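Local coordinates for protein serpin-12 (Manduca sexta, PDB 6CJ7) that probably traps serine proteases in the manner of other serpins, and controls the prophenoloxidase activation system in the larval hemolymph of the tobacco hornworm, at residues 190-193 / 197-200; 243-248 / 376-381; 223-228 / 270-275; 27-30 / 35-38. All coordinates share one frame; numbering follows the deposited sequence.

Contact 1: 190-193 / 197-200; sequences NFTL and EKKV
Glu-197 O takes one hydrogen bond and two weaker contacts from the facing segment. Leu-193 N gives it a hydrogen bond of 2.8 Å, Thr-192 CA adds a CH···O contact, and the methyl Leu-193 CD1 comes to 3.4 Å from the same Glu-197 O. Two further backbone bonds continue the pairing: Phe-191 N to Lys-199 O at 2.8 Å and, in return, Lys-199 N to Phe-191 O at 2.9 Å. Phe-191 and Lys-199 thus form the hydrogen-bonded pair between two non-hydrogen-bonded ones, Asn-190 with Val-200 and Thr-192 with Lys-198. This is an antiparallel beta hairpin, at the place where the serpin fold builds the outer edge of sheet C, and its strand directions stand 143° apart. Its two faces differ sharply. On the one carrying Asn-190, Thr-192, Lys-198 and Val-200, the lysine chain bends at chi3 (94°) and crosses Asn-190 at about a right angle, Lys-198 CE lying 3.8 Å from Asn-190 CG. With an alanine in place of Asn-190, the bent lysine would probably lose this neighbour and be freer to turn. On the face of Phe-191 and Lys-199, the lysine chain is met near its start by Leu-193 CD1, from the turn, 3.9 Å from Lys-199 CG. Beyond that point Lys-199 runs out extended to a salt bridge with Asp-379, and Phe-191, its CG anti to the backbone N (chi1 -178°), swings its ring away from the hairpin onto Pro-358 and Pro-380.

Contact 2: 243-248 / 376-381; sequences SNVDAL and RIMDPT
Asp-246 and Arg-376 supply the charged part of the contact, a salt bridge made through one oxygen and one nitrogen: Arg-376 NH1 donates to Asp-246 OD1 at 2.8 Å, on the syn side of the carboxylate. The bond is bent, 138° at the hydrogen, and the carboxylate and guanidinium planes stand 89° apart, so the two groups do not pair side by side. A turn at chi3 (79°) in the otherwise extended arginine brings NH1 round to the acid. The same guanidinium gives hydrogen bonds to three backbone oxygens, from NH1 to Ala-29 and from NH2 to Gln-32 and Gly-34. A methionine replacing Arg-376 would probably leave Asp-246 without its countercharge and take away the donors to those three carbonyls.

The apolar part centres on Val-245. Its CG1 meets Met-378 SD at 3.7 Å and Met-378 CE at 4.0 Å, the methionine folding back at chi2 and chi3 to reach it, and Val-245 CG2 lies 4.3 Å from the aliphatic Arg-376 CG.

Side-chain-to-backbone bonds shape each segment. Asn-244 is the N-cap of helix 245-251, its OD1 taking a straight bond from Ala-247 N at 3.0 Å. In 376-381, Asp-379 OD1 accepts from Thr-381 N, an Asx turn, and from Thr-381 OG1 at 2.6 Å.

Asp-246 stands in the first turn of its helix, so the helix start and Arg-376 would probably both favour its ionised form.

Contact 3: 223-228 / 270-275; sequences VVLPFE and LELPKF
Leu-225 spreads its two methyls against the ends of Leu-270 and Leu-272, joining two of the sheets that make up the serpin fold: strand 220-226 belongs to sheet B, and 270-273 to the part of strand 265-282 that runs in sheet C. The strands share no hydrogen bonds. Their axes pass 10.8 Å apart at an angle of 72°, a separation filled by side chains from both, and the contact is wholly apolar and buried. The fit rests on the way the two methyls of Leu-225 are divided between the partners. CD2 of Leu-225 meets CD2 of Leu-270 tip to tip at 3.7 Å, while its CD1 sits against the shallow dip between the two facing CD2 methyls, 3.7 Å from Leu-272 CD2 and 4.2 Å from Leu-270 CD2. The dip comes from two leucines with matching torsions, both carrying CG anti to the backbone N (chi1 172° in Leu-270 and -176° in Leu-272), so that their CD2 methyls stand as a pair of bumps toward strand 220-226. Residues from elsewhere close in around them: Phe-210 of strand 198-215 packs on Val-223 and Leu-225, Trp-177 also touches Leu-225, and Ile-326 of strand 317-326 covers part of Leu-272. Further along, Phe-227 stacks on the ring of Trp-177, placing this corner of the core beside an aromatic cluster. Val-223, two residues before Leu-225, touches more loosely, its CG1 lying 4.3 Å from Leu-270 CD1.

Contact 4: 27-30 / 35-38; sequences QMAT and NLAA
The peptide joining Met-28 to Ala-29 is the flat group here, and Leu-36 covers one of its faces with a single methyl. Leu-36 CD2 sits over that plane, 4.0 Å from Met-28 C and 3.6 Å from Ala-29 N, and then leans on the start of the next residue, 3.6 Å from Ala-29 CA and 3.7 Å from Ala-29 CB. Met-28 CB flanks the same methyl at 4.2 Å. At the edge of another peptide of the helix, Thr-30 OG1 donates to Gln-27 O at 2.9 Å, in the carbonyl plane and on a lone pair, a bond that folds the threonine back over its own helix.

Leu-36 reaches the helix because its CG lies anti to the backbone N (chi1 -169°), which turns the branched end to the helix. With no side chain larger than a methyl at Ala-29, the leucine can come down onto the helix backbone. Around this point, Phe-25 lies against Leu-36 from the same helix, while the rest of Met-28 turns to Ile-281 and Val-286.

Strand 36-38 bonds through its backbone to strand 370-377, Leu-36 with Arg-376 and Ala-38 with Met-374. A first helix laid against a short edge strand that follows it almost at once is the way the serpin fold starts, helix 19-31 covering the end of sheet B.

Overall arrangement
From the N terminus, contact 4 comes first and closes the short turn between helix 19-31 and strand 36-38. Contact 1 closes another local loop, the hairpin at the edge of sheet C. The remaining two are long-range and cross: contact 3 opens at 223, contact 2 at 243, and contact 3 closes at 275 before contact 2 does at 381. Segment 376-381 is the common meeting place. Its Arg-376 and Met-378 bond to 35-38, Asp-379 is tied to contact 1 through Lys-199, and Ile-377 and Pro-380 pack on 270-275. The chain's end thereby ties helix 245-251, the first helix and strand, and sheets B and C together.

Contact 1: 190-193 / 197-200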
loop_
_atom_site.group_PDB
_atom_site.type_symbol
_atom_site.label_atom_id
_atom_site.label_comp_id
_atom_site.label_asym_id
_atom_site.label_seq_id
_atom_site.Cartn_x
_atom_site.Cartn_y
_atom_site.Cartn_z
ATOM N N ASN A 190 -23.057 -4.091 -16.581
ATOM C CA ASN A 190 -23.348 -4.327 -15.176
ATOM C C ASN A 190 -22.198 -5.034 -14.466
ATOM O O ASN A 190 -21.574 -5.957 -14.998
ATOM C CB ASN A 190 -24.633 -5.124 -15.010
ATOM C CG ASN A 190 -25.848 -4.222 -14.899
ATOM O OD1 ASN A 190 -25.768 -3.114 -14.364
ATOM N ND2 ASN A 190 -26.966 -4.677 -15.422
ATOM N N PHE A 191 -21.909 -4.560 -13.262
ATOM C CA PHE A 191 -21.019 -5.211 -12.315
ATOM C C PHE A 191 -21.905 -5.787 -11.215
ATOM O O PHE A 191 -22.805 -5.096 -10.728
ATOM C CB PHE A 191 -20.032 -4.189 -11.751
ATOM C CG PHE A 191 -19.024 -4.757 -10.794
ATOM C CD1 PHE A 191 -19.351 -5.000 -9.472
ATOM C CD2 PHE A 191 -17.732 -5.017 -11.218
ATOM C CE1 PHE A 191 -18.399 -5.508 -8.589
ATOM C CE2 PHE A 191 -16.789 -5.530 -10.354
ATOM C CZ PHE A 191 -17.115 -5.773 -9.029
ATOM N N THR A 192 -21.683 -7.049 -10.848
ATOM C CA THR A 192 -22.512 -7.714 -9.845
ATOM C C THR A 192 -21.749 -7.751 -8.531
ATOM O O THR A 192 -20.691 -8.384 -8.442
ATOM C CB THR A 192 -22.899 -9.133 -10.261
ATOM O OG1 THR A 192 -23.578 -9.096 -11.524
ATOM C CG2 THR A 192 -23.832 -9.758 -9.209
ATOM N N LEU A 193 -22.285 -7.076 -7.524
ATOM C CA LEU A 193 -21.657 -7.071 -6.216
ATOM C C LEU A 193 -21.907 -8.396 -5.509
ATOM O O LEU A 193 -22.821 -9.150 -5.852
ATOM C CB LEU A 193 -22.192 -5.917 -5.368
ATOM C CG LEU A 193 -21.759 -4.479 -5.672
ATOM C CD1 LEU A 193 -22.436 -3.940 -6.915
ATOM C CD2 LEU A 193 -22.074 -3.597 -4.471
ATOM N N GLU A 197 -26.549 -7.373 -5.848
ATOM C CA GLU A 197 -26.877 -6.051 -6.379
ATOM C C GLU A 197 -26.111 -5.780 -7.673
ATOM O O GLU A 197 -24.910 -6.044 -7.756
ATOM C CB GLU A 197 -26.533 -4.981 -5.349
ATOM C CG GLU A 197 -26.914 -3.577 -5.769
ATOM C CD GLU A 197 -26.426 -2.523 -4.784
ATOM O OE1 GLU A 197 -25.945 -2.891 -3.691
ATOM O OE2 GLU A 197 -26.530 -1.318 -5.093
ATOM N N LYS A 198 -26.809 -5.265 -8.689
ATOM C CA LYS A 198 -26.202 -4.882 -9.961
ATOM C C LYS A 198 -25.959 -3.378 -9.997
ATOM O O LYS A 198 -26.830 -2.594 -9.606
ATOM C CB LYS A 198 -27.098 -5.266 -11.147
ATOM C CG LYS A 198 -27.332 -6.753 -11.381
ATOM C CD LYS A 198 -28.470 -6.979 -12.399
ATOM C CE LYS A 198 -27.944 -7.146 -13.838
ATOM N NZ LYS A 198 -29.003 -7.127 -14.926
ATOM N N LYS A 199 -24.786 -2.979 -10.491
ATOM C CA LYS A 199 -24.419 -1.573 -10.649
ATOM C C LYS A 199 -23.701 -1.361 -11.975
ATOM O O LYS A 199 -22.795 -2.129 -12.325
ATOM C CB LYS A 199 -23.492 -1.093 -9.525
ATOM C CG LYS A 199 -24.164 -0.733 -8.216
ATOM C CD LYS A 199 -23.246 0.214 -7.427
ATOM C CE LYS A 199 -23.745 0.487 -6.021
ATOM N NZ LYS A 199 -22.763 1.314 -5.262
ATOM N N VAL A 200 -24.063 -0.281 -12.672
ATOM C CA VAL A 200 -23.379 0.092 -13.910
ATOM C C VAL A 200 -21.958 0.532 -13.605
ATOM O O VAL A 200 -21.729 1.327 -12.685
ATOM C CB VAL A 200 -24.159 1.208 -14.615
ATOM C CG1 VAL A 200 -23.306 1.875 -15.686
ATOM C CG2 VAL A 200 -25.426 0.642 -15.202
#

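Contact 2: 243-248 / 376-381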
loop_
_atom_site.group_PDB
_atom_site.type_symbol
_atom_site.label_atom_id
_atom_site.label_comp_id
_atom_site.label_asym_id
_atom_site.label_seq_id
_atom_site.Cartn_x
_atom_site.Cartn_y
_atom_site.Cartn_z
ATOM N N SER A 243 -15.727 -20.032 -6.224
ATOM C CA SER A 243 -15.033 -19.439 -5.092
ATOM C C SER A 243 -15.497 -17.997 -4.919
ATOM O O SER A 243 -16.428 -17.534 -5.584
ATOM C CB SER A 243 -13.514 -19.531 -5.283
ATOM O OG SER A 243 -12.836 -19.109 -4.114
ATOM N N ASN A 244 -14.834 -17.289 -4.006
ATOM C CA ASN A 244 -15.118 -15.887 -3.742
ATOM C C ASN A 244 -13.818 -15.183 -3.374
ATOM O O ASN A 244 -12.799 -15.817 -3.084
ATOM C CB ASN A 244 -16.151 -15.727 -2.628
ATOM C CG ASN A 244 -15.637 -16.224 -1.300
ATOM O OD1 ASN A 244 -14.894 -15.529 -0.613
ATOM N ND2 ASN A 244 -16.016 -17.445 -0.940
ATOM N N VAL A 245 -13.878 -13.849 -3.362
ATOM C CA VAL A 245 -12.665 -13.043 -3.312
ATOM C C VAL A 245 -11.987 -13.098 -1.948
ATOM O O VAL A 245 -10.766 -12.939 -1.860
ATOM C CB VAL A 245 -13.004 -11.599 -3.739
ATOM C CG1 VAL A 245 -13.922 -10.921 -2.725
ATOM C CG2 VAL A 245 -11.749 -10.799 -3.979
ATOM N N ASP A 246 -12.733 -13.353 -0.874
ATOM C CA ASP A 246 -12.071 -13.419 0.420
ATOM C C ASP A 246 -11.394 -14.766 0.648
ATOM O O ASP A 246 -10.305 -14.809 1.233
ATOM C CB ASP A 246 -13.078 -13.076 1.514
ATOM C CG ASP A 246 -13.332 -11.579 1.587
ATOM O OD1 ASP A 246 -12.342 -10.818 1.750
ATOM O OD2 ASP A 246 -14.501 -11.161 1.439
ATOM N N ALA A 247 -11.993 -15.852 0.163
ATOM C CA ALA A 247 -11.298 -17.136 0.120
ATOM C C ALA A 247 -10.032 -17.032 -0.715
ATOM O O ALA A 247 -8.961 -17.505 -0.315
ATOM C CB ALA A 247 -12.221 -18.214 -0.446
ATOM N N LEU A 248 -10.142 -16.400 -1.884
ATOM C CA LEU A 248 -8.977 -16.179 -2.733
ATOM C C LEU A 248 -7.888 -15.425 -1.986
ATOM O O LEU A 248 -6.721 -15.840 -1.976
ATOM C CB LEU A 248 -9.403 -15.415 -3.989
ATOM C CG LEU A 248 -8.283 -14.870 -4.867
ATOM C CD1 LEU A 248 -7.467 -16.020 -5.430
ATOM C CD2 LEU A 248 -8.865 -14.013 -5.982
ATOM N N ARG A 376 -8.835 -4.975 -2.618
ATOM C CA ARG A 376 -9.990 -5.838 -2.797
ATOM C C ARG A 376 -11.107 -4.957 -3.350
ATOM O O ARG A 376 -11.641 -4.092 -2.646
ATOM C CB ARG A 376 -10.369 -6.503 -1.471
ATOM C CG ARG A 376 -11.695 -7.304 -1.486
ATOM C CD ARG A 376 -11.936 -7.935 -0.151
ATOM N NE ARG A 376 -12.460 -6.922 0.761
ATOM C CZ ARG A 376 -12.596 -7.065 2.070
ATOM N NH1 ARG A 376 -12.269 -8.204 2.643
ATOM N NH2 ARG A 376 -13.069 -6.060 2.793
ATOM N N ILE A 377 -11.442 -5.156 -4.617
ATOM C CA ILE A 377 -12.417 -4.316 -5.301
ATOM C C ILE A 377 -13.761 -5.029 -5.219
ATOM O O ILE A 377 -14.037 -5.958 -5.987
ATOM C CB ILE A 377 -12.012 -4.032 -6.751
ATOM C CG1 ILE A 377 -10.571 -3.507 -6.791
ATOM C CG2 ILE A 377 -13.005 -3.083 -7.396
ATOM C CD1 ILE A 377 -10.426 -2.079 -6.383
ATOM N N MET A 378 -14.597 -4.596 -4.266
ATOM C CA MET A 378 -15.977 -5.051 -4.141
ATOM C C MET A 378 -16.946 -4.247 -4.988
ATOM O O MET A 378 -18.022 -4.753 -5.322
ATOM C CB MET A 378 -16.468 -4.981 -2.688
ATOM C CG MET A 378 -15.644 -5.753 -1.682
ATOM S SD MET A 378 -15.274 -7.485 -2.124
ATOM C CE MET A 378 -16.833 -8.396 -1.734
ATOM N N ASP A 379 -16.620 -2.998 -5.283
ATOM C CA ASP A 379 -17.546 -2.096 -5.966
ATOM C C ASP A 379 -16.718 -1.013 -6.642
ATOM O O ASP A 379 -16.313 -0.048 -5.988
ATOM C CB ASP A 379 -18.540 -1.479 -4.971
ATOM C CG ASP A 379 -19.604 -0.620 -5.642
ATOM O OD1 ASP A 379 -19.452 -0.294 -6.840
ATOM O OD2 ASP A 379 -20.598 -0.259 -4.962
ATOM N N PRO A 380 -16.445 -1.134 -7.943
ATOM C CA PRO A 380 -15.580 -0.151 -8.606
ATOM C C PRO A 380 -16.215 1.221 -8.787
ATOM O O PRO A 380 -15.518 2.134 -9.245
ATOM C CB PRO A 380 -15.294 -0.809 -9.966
ATOM C CG PRO A 380 -16.530 -1.624 -10.229
ATOM C CD PRO A 380 -16.919 -2.176 -8.870
ATOM N N THR A 381 -17.502 1.393 -8.466
ATOM C CA THR A 381 -18.160 2.685 -8.620
ATOM C C THR A 381 -17.936 3.600 -7.427
ATOM O O THR A 381 -18.318 4.773 -7.485
ATOM C CB THR A 381 -19.669 2.508 -8.838
ATOM O OG1 THR A 381 -20.297 2.048 -7.627
ATOM C CG2 THR A 381 -19.932 1.508 -9.950
#

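Contact 3: 223-228 / 270-275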
loop_
_atom_site.group_PDB
_atom_site.type_symbol
_atom_site.label_atom_id
_atom_site.label_comp_id
_atom_site.label_asym_id
_atom_site.label_seq_id
_atom_site.Cartn_x
_atom_site.Cartn_y
_atom_site.Cartn_z
ATOM N N VAL A 223 -4.408 -12.168 -14.779
ATOM C CA VAL A 223 -3.796 -11.453 -15.899
ATOM C C VAL A 223 -2.811 -10.426 -15.342
ATOM O O VAL A 223 -3.048 -9.832 -14.285
ATOM C CB VAL A 223 -4.857 -10.799 -16.822
ATOM C CG1 VAL A 223 -5.536 -9.610 -16.171
ATOM C CG2 VAL A 223 -4.230 -10.405 -18.162
ATOM N N VAL A 224 -1.684 -10.254 -16.035
ATOM C CA VAL A 224 -0.632 -9.310 -15.661
ATOM C C VAL A 224 -0.630 -8.186 -16.688
ATOM O O VAL A 224 -0.352 -8.423 -17.874
ATOM C CB VAL A 224 0.745 -9.987 -15.610
ATOM C CG1 VAL A 224 1.823 -8.969 -15.264
ATOM C CG2 VAL A 224 0.745 -11.157 -14.624
ATOM N N LEU A 225 -0.937 -6.969 -16.242
ATOM C CA LEU A 225 -1.042 -5.827 -17.149
ATOM C C LEU A 225 0.150 -4.897 -16.948
ATOM O O LEU A 225 0.256 -4.265 -15.886
ATOM C CB LEU A 225 -2.353 -5.082 -16.899
ATOM C CG LEU A 225 -3.588 -5.984 -16.847
ATOM C CD1 LEU A 225 -4.827 -5.219 -16.391
ATOM C CD2 LEU A 225 -3.800 -6.631 -18.216
ATOM N N PRO A 226 1.072 -4.776 -17.902
ATOM C CA PRO A 226 2.285 -3.982 -17.656
ATOM C C PRO A 226 2.069 -2.485 -17.831
ATOM O O PRO A 226 1.311 -2.025 -18.692
ATOM C CB PRO A 226 3.277 -4.509 -18.705
ATOM C CG PRO A 226 2.621 -5.707 -19.328
ATOM C CD PRO A 226 1.149 -5.519 -19.171
ATOM N N PHE A 227 2.758 -1.719 -16.987
ATOM C CA PHE A 227 2.823 -0.276 -17.152
ATOM C C PHE A 227 4.066 0.080 -17.973
ATOM O O PHE A 227 4.839 -0.793 -18.369
ATOM C CB PHE A 227 2.797 0.410 -15.784
ATOM C CG PHE A 227 1.454 0.344 -15.099
ATOM C CD1 PHE A 227 1.197 -0.617 -14.122
ATOM C CD2 PHE A 227 0.442 1.258 -15.417
ATOM C CE1 PHE A 227 -0.050 -0.657 -13.472
ATOM C CE2 PHE A 227 -0.806 1.212 -14.781
ATOM C CZ PHE A 227 -1.045 0.256 -13.809
ATOM N N GLU A 228 4.246 1.377 -18.232
ATOM C CA GLU A 228 5.276 1.854 -19.157
ATOM C C GLU A 228 6.663 1.361 -18.752
ATOM O O GLU A 228 7.027 1.387 -17.573
ATOM C CB GLU A 228 5.261 3.391 -19.206
ATOM C CG GLU A 228 5.749 3.964 -20.524
ATOM C CD GLU A 228 5.899 5.484 -20.541
ATOM O OE1 GLU A 228 5.929 6.118 -19.469
ATOM O OE2 GLU A 228 5.997 6.049 -21.652
ATOM N N LEU A 270 -10.041 -8.979 -22.580
ATOM C CA LEU A 270 -10.089 -8.402 -21.240
ATOM C C LEU A 270 -11.175 -7.334 -21.143
ATOM O O LEU A 270 -11.274 -6.461 -22.011
ATOM C CB LEU A 270 -8.719 -7.806 -20.902
ATOM C CG LEU A 270 -8.596 -6.982 -19.616
ATOM C CD1 LEU A 270 -8.717 -7.880 -18.401
ATOM C CD2 LEU A 270 -7.255 -6.248 -19.604
ATOM N N GLU A 271 -11.991 -7.403 -20.087
ATOM C CA GLU A 271 -12.902 -6.332 -19.703
ATOM C C GLU A 271 -12.591 -5.988 -18.258
ATOM O O GLU A 271 -12.793 -6.822 -17.368
ATOM C CB GLU A 271 -14.363 -6.744 -19.856
ATOM C CG GLU A 271 -14.696 -7.093 -21.307
ATOM C CD GLU A 271 -16.150 -7.480 -21.530
ATOM O OE1 GLU A 271 -16.988 -7.297 -20.628
ATOM O OE2 GLU A 271 -16.457 -7.984 -22.627
ATOM N N LEU A 272 -12.097 -4.770 -18.035
ATOM C CA LEU A 272 -11.599 -4.346 -16.720
ATOM C C LEU A 272 -12.272 -3.043 -16.296
ATOM O O LEU A 272 -12.103 -2.031 -16.972
ATOM C CB LEU A 272 -10.069 -4.187 -16.757
ATOM C CG LEU A 272 -9.413 -3.839 -15.425
ATOM C CD1 LEU A 272 -9.465 -5.030 -14.483
ATOM C CD2 LEU A 272 -7.964 -3.381 -15.631
ATOM N N PRO A 273 -13.020 -3.002 -15.180
ATOM C CA PRO A 273 -13.632 -1.737 -14.760
ATOM C C PRO A 273 -12.575 -0.702 -14.408
ATOM O O PRO A 273 -11.584 -0.988 -13.729
ATOM C CB PRO A 273 -14.457 -2.137 -13.530
ATOM C CG PRO A 273 -14.330 -3.579 -13.358
ATOM C CD PRO A 273 -13.235 -4.109 -14.212
ATOM N N LYS A 274 -12.801 0.520 -14.892
ATOM C CA LYS A 274 -12.089 1.675 -14.365
ATOM C C LYS A 274 -12.417 1.851 -12.895
ATOM O O LYS A 274 -13.576 1.706 -12.489
ATOM C CB LYS A 274 -12.504 2.967 -15.094
ATOM C CG LYS A 274 -12.019 3.118 -16.496
ATOM C CD LYS A 274 -11.686 4.575 -16.781
ATOM C CE LYS A 274 -12.895 5.369 -17.220
ATOM N NZ LYS A 274 -12.485 6.723 -17.693
ATOM N N PHE A 275 -11.408 2.202 -12.094
ATOM C CA PHE A 275 -11.685 2.528 -10.702
ATOM C C PHE A 275 -10.633 3.489 -10.172
ATOM O O PHE A 275 -9.528 3.602 -10.709
ATOM C CB PHE A 275 -11.767 1.267 -9.826
ATOM C CG PHE A 275 -10.487 0.496 -9.723
ATOM C CD1 PHE A 275 -9.513 0.835 -8.786
ATOM C CD2 PHE A 275 -10.260 -0.597 -10.542
ATOM C CE1 PHE A 275 -8.329 0.112 -8.695
ATOM C CE2 PHE A 275 -9.096 -1.328 -10.447
ATOM C CZ PHE A 275 -8.117 -0.977 -9.531
#

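Contact 4: 27-30 / 35-38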
loop_
_atom_site.group_PDB
_atom_site.type_symbol
_atom_site.label_atom_id
_atom_site.label_comp_id
_atom_site.label_asym_id
_atom_site.label_seq_id
_atom_site.Cartn_x
_atom_site.Cartn_y
_atom_site.Cartn_z
ATOM N N GLN A 27 -5.224 -9.257 7.462
ATOM C CA GLN A 27 -5.947 -9.163 8.729
ATOM C C GLN A 27 -7.100 -8.173 8.624
ATOM O O GLN A 27 -8.230 -8.481 9.024
ATOM C CB GLN A 27 -4.994 -8.774 9.863
ATOM C CG GLN A 27 -5.685 -8.601 11.225
ATOM C CD GLN A 27 -6.341 -9.877 11.708
ATOM O OE1 GLN A 27 -5.778 -10.964 11.582
ATOM N NE2 GLN A 27 -7.542 -9.754 12.254
ATOM N N MET A 28 -6.826 -7.004 8.056
ATOM C CA MET A 28 -7.850 -5.981 7.881
ATOM C C MET A 28 -9.001 -6.466 6.999
ATOM O O MET A 28 -10.145 -6.049 7.182
ATOM C CB MET A 28 -7.237 -4.708 7.294
ATOM C CG MET A 28 -6.177 -4.065 8.172
ATOM S SD MET A 28 -5.390 -2.645 7.389
ATOM C CE MET A 28 -6.520 -1.334 7.852
ATOM N N ALA A 29 -8.700 -7.342 6.043
ATOM C CA ALA A 29 -9.724 -7.863 5.145
ATOM C C ALA A 29 -10.689 -8.818 5.844
ATOM O O ALA A 29 -11.854 -8.914 5.448
ATOM C CB ALA A 29 -9.058 -8.551 3.950
ATOM N N THR A 30 -10.239 -9.532 6.879
ATOM C CA THR A 30 -11.137 -10.443 7.577
ATOM C C THR A 30 -12.100 -9.721 8.505
ATOM O O THR A 30 -13.075 -10.337 8.955
ATOM C CB THR A 30 -10.356 -11.470 8.404
ATOM O OG1 THR A 30 -9.770 -10.823 9.544
ATOM C CG2 THR A 30 -9.271 -12.128 7.579
ATOM N N ASN A 35 -14.890 -2.330 -0.248
ATOM C CA ASN A 35 -13.601 -2.007 -0.852
ATOM C C ASN A 35 -12.531 -1.875 0.221
ATOM O O ASN A 35 -12.765 -1.307 1.293
ATOM C CB ASN A 35 -13.688 -0.701 -1.641
ATOM C CG ASN A 35 -14.447 -0.855 -2.936
ATOM O OD1 ASN A 35 -14.650 -1.964 -3.402
ATOM N ND2 ASN A 35 -14.881 0.256 -3.507
ATOM N N LEU A 36 -11.352 -2.406 -0.070
ATOM C CA LEU A 36 -10.232 -2.306 0.852
ATOM C C LEU A 36 -8.960 -2.089 0.051
ATOM O O LEU A 36 -8.713 -2.797 -0.929
ATOM C CB LEU A 36 -10.124 -3.566 1.711
ATOM C CG LEU A 36 -9.154 -3.470 2.885
ATOM C CD1 LEU A 36 -9.761 -2.611 3.986
ATOM C CD2 LEU A 36 -8.800 -4.863 3.392
ATOM N N ALA A 37 -8.148 -1.121 0.479
ATOM C CA ALA A 37 -6.917 -0.792 -0.229
ATOM C C ALA A 37 -5.858 -0.399 0.784
ATOM O O ALA A 37 -6.158 0.307 1.749
ATOM C CB ALA A 37 -7.136 0.356 -1.214
ATOM N N ALA A 38 -4.625 -0.854 0.560
ATOM C CA ALA A 38 -3.515 -0.475 1.420
ATOM C C ALA A 38 -2.223 -0.800 0.697
ATOM O O ALA A 38 -2.203 -1.590 -0.253
ATOM C CB ALA A 38 -3.546 -1.195 2.771
#